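Local coordinates for oxysterol-binding protein homolog 1 (Saccharomyces cerevisiae, PDB 5H28) that carries sterols and other lipids between membranes through the cytosol and, through the ankyrin-repeat domain described here, is targeted to the nucleus-vacuole junction by binding NVJ1, at residues Pro3-Lys8 against Pro35-Val40; Asp11-Gly16 against His46-Val51; His62-Thr67 against Ile75-Asn80. One frame throughout, in Å; residues are numbered along the deposited sequence.

Contact 1: residues Pro3-Lys8 against Pro35-Val40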
loop_
_atom_site.group_PDB
_atom_site.type_symbol
_atom_site.label_atom_id
_atom_site.label_comp_id
_atom_site.label_asym_id
_atom_site.label_seq_id
_atom_site.Cartn_x
_atom_site.Cartn_y
_atom_site.Cartn_z
ATOM N N PRO A 3 -9.909 16.961 26.017
ATOM C CA PRO A 3 -11.159 16.278 26.362
ATOM C C PRO A 3 -12.361 17.102 25.909
ATOM O O PRO A 3 -13.375 16.558 25.477
ATOM C CB PRO A 3 -11.080 16.166 27.882
ATOM C CG PRO A 3 -9.611 16.022 28.123
ATOM C CD PRO A 3 -9.037 17.074 27.200
ATOM N N LEU A 4 -12.238 18.421 26.008
ATOM C CA LEU A 4 -13.320 19.304 25.599
ATOM C C LEU A 4 -13.523 19.214 24.091
ATOM O O LEU A 4 -14.655 19.133 23.615
ATOM C CB LEU A 4 -13.018 20.748 26.012
ATOM C CG LEU A 4 -14.083 21.796 25.668
ATOM C CD1 LEU A 4 -13.994 22.958 26.647
ATOM C CD2 LEU A 4 -13.895 22.274 24.235
ATOM N N LEU A 5 -12.429 19.215 23.339
ATOM C CA LEU A 5 -12.518 19.128 21.886
ATOM C C LEU A 5 -13.106 17.796 21.427
ATOM O O LEU A 5 -13.864 17.748 20.460
ATOM C CB LEU A 5 -11.137 19.330 21.256
ATOM C CG LEU A 5 -10.553 20.740 21.353
ATOM C CD1 LEU A 5 -9.112 20.725 20.880
ATOM C CD2 LEU A 5 -11.383 21.707 20.521
ATOM N N LYS A 6 -12.756 16.721 22.126
ATOM C CA LYS A 6 -13.256 15.393 21.789
ATOM C C LYS A 6 -14.763 15.296 22.013
ATOM O O LYS A 6 -15.490 14.775 21.168
ATOM C CB LYS A 6 -12.539 14.335 22.631
ATOM C CG LYS A 6 -13.035 12.917 22.408
ATOM C CD LYS A 6 -12.234 11.926 23.239
ATOM C CE LYS A 6 -12.798 10.522 23.135
ATOM N NZ LYS A 6 -14.164 10.426 23.720
ATOM N N LEU A 7 -15.225 15.800 23.152
ATOM C CA LEU A 7 -16.648 15.771 23.479
ATOM C C LEU A 7 -17.429 16.615 22.473
ATOM O O LEU A 7 -18.519 16.236 22.041
ATOM C CB LEU A 7 -16.868 16.308 24.896
ATOM C CG LEU A 7 -18.291 16.229 25.457
ATOM C CD1 LEU A 7 -18.689 14.770 25.631
ATOM C CD2 LEU A 7 -18.357 16.960 26.795
ATOM N N LYS A 8 -16.859 17.761 22.114
ATOM C CA LYS A 8 -17.467 18.684 21.162
ATOM C C LYS A 8 -17.611 18.026 19.793
ATOM O O LYS A 8 -18.661 18.105 19.153
ATOM C CB LYS A 8 -16.594 19.937 21.031
ATOM C CG LYS A 8 -17.089 20.960 20.024
ATOM C CD LYS A 8 -16.015 22.001 19.713
ATOM C CE LYS A 8 -15.591 22.775 20.947
ATOM N NZ LYS A 8 -16.702 23.604 21.487
ATOM N N PRO A 35 -1.848 22.081 19.323
ATOM C CA PRO A 35 -1.609 20.636 19.396
ATOM C C PRO A 35 -2.860 19.799 19.653
ATOM O O PRO A 35 -3.072 18.772 19.007
ATOM C CB PRO A 35 -0.598 20.509 20.533
ATOM C CG PRO A 35 0.143 21.802 20.470
ATOM C CD PRO A 35 -0.962 22.802 20.255
ATOM N N ASN A 36 -3.681 20.235 20.603
ATOM C CA ASN A 36 -4.899 19.507 20.936
ATOM C C ASN A 36 -5.857 19.480 19.760
ATOM O O ASN A 36 -6.473 18.452 19.477
ATOM C CB ASN A 36 -5.582 20.137 22.149
ATOM C CG ASN A 36 -4.712 20.094 23.385
ATOM O OD1 ASN A 36 -4.123 19.062 23.705
ATOM N ND2 ASN A 36 -4.631 21.214 24.092
ATOM N N VAL A 37 -5.984 20.614 19.080
ATOM C CA VAL A 37 -6.855 20.712 17.918
ATOM C C VAL A 37 -6.403 19.710 16.863
ATOM O O VAL A 37 -7.210 18.961 16.319
ATOM C CB VAL A 37 -6.828 22.141 17.328
ATOM C CG1 VAL A 37 -7.479 22.166 15.951
ATOM C CG2 VAL A 37 -7.559 23.094 18.271
ATOM N N GLN A 38 -5.103 19.695 16.588
ATOM C CA GLN A 38 -4.541 18.781 15.604
ATOM C C GLN A 38 -4.743 17.319 15.994
ATOM O O GLN A 38 -5.160 16.504 15.178
ATOM C CB GLN A 38 -3.044 19.047 15.430
ATOM C CG GLN A 38 -2.710 20.338 14.707
ATOM C CD GLN A 38 -3.098 20.299 13.246
ATOM O OE1 GLN A 38 -2.723 19.378 12.521
ATOM N NE2 GLN A 38 -3.849 21.298 12.804
ATOM N N GLN A 39 -4.450 16.992 17.246
ATOM C CA GLN A 39 -4.580 15.623 17.711
ATOM C C GLN A 39 -5.997 15.073 17.617
ATOM O O GLN A 39 -6.189 13.913 17.251
ATOM C CB GLN A 39 -4.050 15.511 19.138
ATOM C CG GLN A 39 -2.538 15.664 19.203
ATOM C CD GLN A 39 -2.011 15.755 20.615
ATOM O OE1 GLN A 39 -2.301 14.906 21.454
ATOM N NE2 GLN A 39 -1.215 16.783 20.883
ATOM N N VAL A 40 -6.988 15.895 17.944
ATOM C CA VAL A 40 -8.372 15.448 17.875
ATOM C C VAL A 40 -8.833 15.326 16.425
ATOM O O VAL A 40 -9.570 14.400 16.085
ATOM C CB VAL A 40 -9.304 16.402 18.653
ATOM C CG1 VAL A 40 -10.768 16.033 18.415
ATOM C CG2 VAL A 40 -8.990 16.313 20.141
#
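L5 drives its isobutyl group into the side of helix 35-42 and makes the tight half of this contact. Its CD1 methyl comes to rest against the backbone between N36 and V37, 3.6 Å from V37 N, and N36 CB and V37 CG2 also touch the same methyl, the valine methyl at 3.9 Å from L5 CD1. With CG anti to the carbonyl carbon (chi1 -70°) and the chain extended beyond it (chi2 171°), the leucine carries CD1 straight across the gap, while its CB stays behind to meet V40 CG2 at 3.9 Å. One residue thus fills two levels of the neighbouring helix, a turn apart. L5, V37 and V40 are all buried, and V40 is also covered by F29, K2 and L9. The two helices run in the same general direction, their short axes 9.5 Å apart and inclined at 39°; helix 2-15, at the N-terminal end of the chain, packs alongside helix 35-42, where the predicted first ankyrin repeat begins. Toward K6 the packing thins. V40 CG1 lies 4.2 Å from K6 CA, and the K6 chain then runs off, extended as far as CE with NZ turned aside, so that its end leads away from helix 35-42. N36 shares this mixed character at the other end: its CB belongs to the apolar patch, but the residue is partly exposed and its side chain also touches S1 and K2. Q39 OE1 accepts from K2 NZ at this margin.

Contact 2: residues Asp11-Gly16 against His46-Val51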
loop_
_atom_site.group_PDB
_atom_site.type_symbol
_atom_site.label_atom_id
_atom_site.label_comp_id
_atom_site.label_asym_id
_atom_site.label_seq_id
_atom_site.Cartn_x
_atom_site.Cartn_y
_atom_site.Cartn_z
ATOM N N ASP A 11 -20.167 15.165 19.762
ATOM C CA ASP A 11 -21.530 15.680 19.823
ATOM C C ASP A 11 -22.016 16.058 18.430
ATOM O O ASP A 11 -23.142 15.734 18.042
ATOM C CB ASP A 11 -21.588 16.897 20.754
ATOM C CG ASP A 11 -23.011 17.305 21.099
ATOM O OD1 ASP A 11 -23.786 16.448 21.571
ATOM O OD2 ASP A 11 -23.354 18.488 20.907
ATOM N N ALA A 12 -21.160 16.735 17.673
ATOM C CA ALA A 12 -21.507 17.144 16.317
ATOM C C ALA A 12 -21.653 15.926 15.402
ATOM O O ALA A 12 -22.559 15.867 14.567
ATOM C CB ALA A 12 -20.442 18.092 15.769
ATOM N N LEU A 13 -20.765 14.952 15.560
ATOM C CA LEU A 13 -20.823 13.758 14.729
ATOM C C LEU A 13 -22.092 12.954 14.980
ATOM O O LEU A 13 -22.706 12.450 14.034
ATOM C CB LEU A 13 -19.580 12.891 14.960
ATOM C CG LEU A 13 -18.260 13.487 14.446
ATOM C CD1 LEU A 13 -17.090 12.663 14.948
ATOM C CD2 LEU A 13 -18.257 13.530 12.923
ATOM N N ARG A 14 -22.497 12.838 16.242
ATOM C CA ARG A 14 -23.705 12.087 16.567
ATOM C C ARG A 14 -24.938 12.741 15.965
ATOM O O ARG A 14 -25.876 12.052 15.558
ATOM C CB ARG A 14 -23.892 11.959 18.082
ATOM C CG ARG A 14 -22.831 11.134 18.785
ATOM C CD ARG A 14 -23.303 10.699 20.162
ATOM N NE ARG A 14 -22.221 10.122 20.954
ATOM C CZ ARG A 14 -21.332 10.837 21.635
ATOM N NH1 ARG A 14 -20.375 10.228 22.322
ATOM N NH2 ARG A 14 -21.410 12.162 21.643
ATOM N N GLN A 15 -24.939 14.069 15.909
ATOM C CA GLN A 15 -26.072 14.790 15.346
ATOM C C GLN A 15 -26.248 14.485 13.863
ATOM O O GLN A 15 -27.332 14.655 13.310
ATOM C CB GLN A 15 -25.921 16.293 15.582
ATOM C CG GLN A 15 -26.493 16.733 16.921
ATOM C CD GLN A 15 -26.329 18.215 17.172
ATOM O OE1 GLN A 15 -26.577 19.037 16.290
ATOM N NE2 GLN A 15 -25.922 18.567 18.386
ATOM N N GLY A 16 -25.169 14.045 13.224
ATOM C CA GLY A 16 -25.226 13.653 11.824
ATOM C C GLY A 16 -25.324 14.652 10.683
ATOM O O GLY A 16 -25.659 14.254 9.568
ATOM N N HIS A 46 -11.890 8.220 12.981
ATOM C CA HIS A 46 -12.121 7.114 13.909
ATOM C C HIS A 46 -13.441 7.356 14.630
ATOM O O HIS A 46 -14.294 6.472 14.715
ATOM C CB HIS A 46 -11.021 7.038 14.976
ATOM C CG HIS A 46 -9.751 6.399 14.511
ATOM N ND1 HIS A 46 -8.872 7.019 13.649
ATOM C CD2 HIS A 46 -9.197 5.202 14.817
ATOM C CE1 HIS A 46 -7.831 6.232 13.447
ATOM N NE2 HIS A 46 -8.003 5.122 14.144
ATOM N N TYR A 47 -13.599 8.562 15.162
ATOM C CA TYR A 47 -14.810 8.891 15.894
ATOM C C TYR A 47 -16.047 8.880 15.008
ATOM O O TYR A 47 -17.124 8.494 15.451
ATOM C CB TYR A 47 -14.661 10.250 16.588
ATOM C CG TYR A 47 -13.584 10.257 17.654
ATOM C CD1 TYR A 47 -13.515 9.239 18.603
ATOM C CD2 TYR A 47 -12.634 11.274 17.709
ATOM C CE1 TYR A 47 -12.524 9.230 19.581
ATOM C CE2 TYR A 47 -11.635 11.273 18.687
ATOM C CZ TYR A 47 -11.589 10.249 19.616
ATOM O OH TYR A 47 -10.607 10.233 20.582
ATOM N N ALA A 48 -15.896 9.292 13.754
ATOM C CA ALA A 48 -17.029 9.304 12.841
ATOM C C ALA A 48 -17.476 7.880 12.550
ATOM O O ALA A 48 -18.670 7.604 12.482
ATOM C CB ALA A 48 -16.658 10.011 11.553
ATOM N N VAL A 49 -16.517 6.975 12.373
ATOM C CA VAL A 49 -16.849 5.580 12.109
ATOM C C VAL A 49 -17.630 5.001 13.289
ATOM O O VAL A 49 -18.486 4.133 13.115
ATOM C CB VAL A 49 -15.570 4.739 11.871
ATOM C CG1 VAL A 49 -15.894 3.249 11.915
ATOM C CG2 VAL A 49 -14.966 5.101 10.530
ATOM N N GLN A 50 -17.356 5.498 14.487
ATOM C CA GLN A 50 -18.041 4.993 15.666
ATOM C C GLN A 50 -19.443 5.537 15.903
ATOM O O GLN A 50 -20.297 4.823 16.428
ATOM C CB GLN A 50 -17.201 5.254 16.920
ATOM C CG GLN A 50 -15.877 4.523 16.941
ATOM C CD GLN A 50 -15.206 4.582 18.296
ATOM O OE1 GLN A 50 -14.958 5.661 18.835
ATOM N NE2 GLN A 50 -14.906 3.415 18.854
ATOM N N VAL A 51 -19.701 6.781 15.508
ATOM C CA VAL A 51 -21.008 7.370 15.793
ATOM C C VAL A 51 -21.806 8.039 14.679
ATOM O O VAL A 51 -23.021 8.208 14.814
ATOM C CB VAL A 51 -20.884 8.427 16.929
ATOM C CG1 VAL A 51 -20.064 7.870 18.079
ATOM C CG2 VAL A 51 -20.252 9.712 16.393
#
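Y47 opens the contact from helix 44-51, offering its CB to the CD1 methyl of L13 at 3.8 Å. Only the root of the tyrosine takes part: the ring leads away from segment 11-16, and the side chain packs on K6 and L10, one to two turns earlier on helix 2-15. The next residue, A48, meets both branches of the same leucine. Its backbone N lies 3.8 Å from L13 CD1, and its methyl CB faces L13 CD2 at 4.1 Å; beyond, A48 also packs on I57 and I60 of helix 54-64, while L13 touches V56 there, so the leucine and the alanine are wedged among three helices. The carbonyls of V49 and Q50 accept from R98 NH1 and Q96 NE2. V51, at the end of the helix, returns to the interface and covers the most area on this side. Its CG2 sits in the crowded position between the backbone N and the carbonyl carbon (chi1 -47° for CG1), which sets that methyl against L13 CB at 3.6 Å and R14 CG at 3.8 Å. R14 continues past V51, extended from CG to NE; the residue is exposed. Short axes 9.2 Å apart and inclined at 42° cross much as those with helix 35-42 do; helix 44-51 lies in the predicted first ankyrin repeat. The close contacts are apolar and imply burial of hydrocarbon surface as the main bond, while the R14 guanidinium lies obliquely near V51 CG1, its charge probably still in reach of solvent.

Contact 3: residues His62-Thr67 against Ile75-Asn80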
loop_
_atom_site.group_PDB
_atom_site.type_symbol
_atom_site.label_atom_id
_atom_site.label_comp_id
_atom_site.label_asym_id
_atom_site.label_seq_id
_atom_site.Cartn_x
_atom_site.Cartn_y
_atom_site.Cartn_z
ATOM N N HIS A 62 -14.240 12.461 1.369
ATOM C CA HIS A 62 -14.139 13.145 0.087
ATOM C C HIS A 62 -13.651 14.582 0.194
ATOM O O HIS A 62 -13.052 15.107 -0.745
ATOM C CB HIS A 62 -15.479 13.094 -0.646
ATOM C CG HIS A 62 -15.817 11.735 -1.178
ATOM N ND1 HIS A 62 -14.974 11.032 -2.012
ATOM C CD2 HIS A 62 -16.904 10.953 -0.997
ATOM C CE1 HIS A 62 -15.529 9.872 -2.319
ATOM N NE2 HIS A 62 -16.700 9.800 -1.716
ATOM N N HIS A 63 -13.886 15.213 1.339
ATOM C CA HIS A 63 -13.456 16.594 1.545
ATOM C C HIS A 63 -12.019 16.763 2.016
ATOM O O HIS A 63 -11.293 17.620 1.511
ATOM C CB HIS A 63 -14.333 17.299 2.588
ATOM C CG HIS A 63 -15.595 17.887 2.040
ATOM N ND1 HIS A 63 -16.696 17.123 1.717
ATOM C CD2 HIS A 63 -15.931 19.168 1.762
ATOM C CE1 HIS A 63 -17.657 17.909 1.265
ATOM N NE2 HIS A 63 -17.219 19.155 1.283
ATOM N N TRP A 64 -11.605 15.935 2.969
ATOM C CA TRP A 64 -10.292 16.112 3.577
ATOM C C TRP A 64 -9.187 15.066 3.479
ATOM O O TRP A 64 -8.193 15.162 4.201
ATOM C CB TRP A 64 -10.528 16.472 5.045
ATOM C CG TRP A 64 -11.466 17.637 5.173
ATOM C CD1 TRP A 64 -11.389 18.817 4.489
ATOM C CD2 TRP A 64 -12.618 17.743 6.023
ATOM N NE1 TRP A 64 -12.415 19.649 4.858
ATOM C CE2 TRP A 64 -13.186 19.019 5.797
ATOM C CE3 TRP A 64 -13.224 16.887 6.954
ATOM C CZ2 TRP A 64 -14.331 19.461 6.469
ATOM C CZ3 TRP A 64 -14.367 17.331 7.623
ATOM C CH2 TRP A 64 -14.906 18.607 7.375
ATOM N N VAL A 65 -9.329 14.092 2.588
ATOM C CA VAL A 65 -8.308 13.058 2.449
ATOM C C VAL A 65 -7.355 13.244 1.257
ATOM O O VAL A 65 -6.138 13.126 1.414
ATOM C CB VAL A 65 -8.967 11.651 2.389
ATOM C CG1 VAL A 65 -7.938 10.591 2.022
ATOM C CG2 VAL A 65 -9.582 11.320 3.742
ATOM N N SER A 66 -7.893 13.543 0.079
ATOM C CA SER A 66 -7.065 13.711 -1.115
ATOM C C SER A 66 -6.072 14.870 -1.021
ATOM O O SER A 66 -6.456 16.027 -0.836
ATOM C CB SER A 66 -7.950 13.888 -2.352
ATOM O OG SER A 66 -8.789 15.021 -2.226
ATOM N N THR A 67 -4.791 14.546 -1.170
ATOM C CA THR A 67 -3.724 15.537 -1.087
ATOM C C THR A 67 -3.700 16.535 -2.240
ATOM O O THR A 67 -3.044 17.574 -2.149
ATOM C CB THR A 67 -2.346 14.852 -1.014
ATOM O OG1 THR A 67 -2.138 14.061 -2.191
ATOM C CG2 THR A 67 -2.263 13.958 0.216
ATOM N N ILE A 75 -5.438 20.260 6.648
ATOM C CA ILE A 75 -4.862 19.030 7.164
ATOM C C ILE A 75 -5.378 17.929 6.263
ATOM O O ILE A 75 -6.576 17.858 5.997
ATOM C CB ILE A 75 -5.346 18.688 8.589
ATOM C CG1 ILE A 75 -5.001 19.809 9.565
ATOM C CG2 ILE A 75 -4.706 17.382 9.044
ATOM C CD1 ILE A 75 -5.507 19.552 10.974
ATOM N N HIS A 76 -4.488 17.082 5.770
ATOM C CA HIS A 76 -4.948 15.978 4.953
ATOM C C HIS A 76 -5.056 14.760 5.846
ATOM O O HIS A 76 -4.053 14.165 6.249
ATOM C CB HIS A 76 -4.005 15.730 3.778
ATOM C CG HIS A 76 -4.167 16.728 2.675
ATOM N ND1 HIS A 76 -3.288 17.771 2.475
ATOM C CD2 HIS A 76 -5.148 16.883 1.756
ATOM C CE1 HIS A 76 -3.721 18.523 1.481
ATOM N NE2 HIS A 76 -4.848 18.007 1.026
ATOM N N LEU A 77 -6.297 14.416 6.177
ATOM C CA LEU A 77 -6.571 13.281 7.037
ATOM C C LEU A 77 -6.049 12.002 6.413
ATOM O O LEU A 77 -6.180 11.778 5.205
ATOM C CB LEU A 77 -8.075 13.171 7.295
ATOM C CG LEU A 77 -8.703 14.429 7.905
ATOM C CD1 LEU A 77 -10.175 14.176 8.172
ATOM C CD2 LEU A 77 -7.977 14.808 9.197
ATOM N N ASP A 78 -5.438 11.176 7.251
ATOM C CA ASP A 78 -4.871 9.907 6.830
ATOM C C ASP A 78 -5.943 8.835 6.971
ATOM O O ASP A 78 -6.434 8.574 8.069
ATOM C CB ASP A 78 -3.671 9.569 7.717
ATOM C CG ASP A 78 -2.900 8.361 7.227
ATOM O OD1 ASP A 78 -3.405 7.638 6.342
ATOM O OD2 ASP A 78 -1.785 8.135 7.739
ATOM N N LEU A 79 -6.316 8.222 5.857
ATOM C CA LEU A 79 -7.327 7.179 5.874
ATOM C C LEU A 79 -6.835 6.005 6.721
ATOM O O LEU A 79 -7.628 5.232 7.257
ATOM C CB LEU A 79 -7.599 6.714 4.442
ATOM C CG LEU A 79 -9.009 6.248 4.091
ATOM C CD1 LEU A 79 -10.010 7.342 4.424
ATOM C CD2 LEU A 79 -9.063 5.908 2.608
ATOM N N ASN A 80 -5.516 5.899 6.856
ATOM C CA ASN A 80 -4.891 4.818 7.602
ATOM C C ASN A 80 -4.268 5.247 8.927
ATOM O O ASN A 80 -3.355 4.592 9.431
ATOM C CB ASN A 80 -3.844 4.156 6.711
ATOM C CG ASN A 80 -4.391 3.839 5.338
ATOM O OD1 ASN A 80 -5.348 3.077 5.206
ATOM N ND2 ASN A 80 -3.800 4.433 4.306
HETATM O O HOH W 1 -4.441 11.433 2.924
#
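H76 reaches across to the loop at S66 and T67, and its path sets the outer part of this contact. CB passes V65 O at 4.1 Å. CG stands anti to the carbonyl carbon (chi1 -77°), which turns the ring to T67: CG lies 4.0 Å from T67 CA, with T67 CG2 slightly farther. CD2 comes within 3.0 Å of S66 O, possibly a weak polar contact, and CE1 approaches T67 O at 3.8 Å. T67 CA stands over one ring face, 3.6 Å from the H76 centroid and 24° off its normal, a CH-pi contact. At the tip, NE2 is near S66 O but badly angled to it, and hydrogen-bonds to N69 O instead. Inward, the backbones join: L77 N donates to W64 O over 2.8 Å, a somewhat bent bond (141° at the hydrogen), and H76 CA adds a C-H...O contact to the same oxygen. A water donates to both V65 O and L77 O, bridging the two segments. On the apolar side of the contact, L77 CD1 lies 3.9 Å from W64 CB and V65 CG2 4.1 Å from L79 CD1; W64, L77 and L79 are buried, resting also on M44 and L45. An Asx turn, D78 OD1 to N80 N, follows. Here the loop after helix 54-64 crosses the residues at its end at about a right angle, as part of the long link between helix pairs in an ankyrin-repeat stack.

How the contacts relate
Contacts 1 and 2 are two stations along one helix: 2-15 meets helix 35-42 with its first half and helix 44-51 with its last residues, the centres 14 Å apart. K6 joins them, its CE lying 3.4 Å from Y47 OH. Contact 3 lies at the end of helix 54-64, where the loop after that helix crosses it; its centre is 18 Å from contact 1 and 17 Å from contact 2. I75 packs on Q38 of helix 35-42, so contacts 1 and 3 touch, whereas contacts 2 and 3 stay about 6 Å apart at their nearest atoms. All three lie in the N-terminal part of the ankyrin domain; sterol and phospholipid binding belongs to the OSBP-related domain, which is not part of this piece.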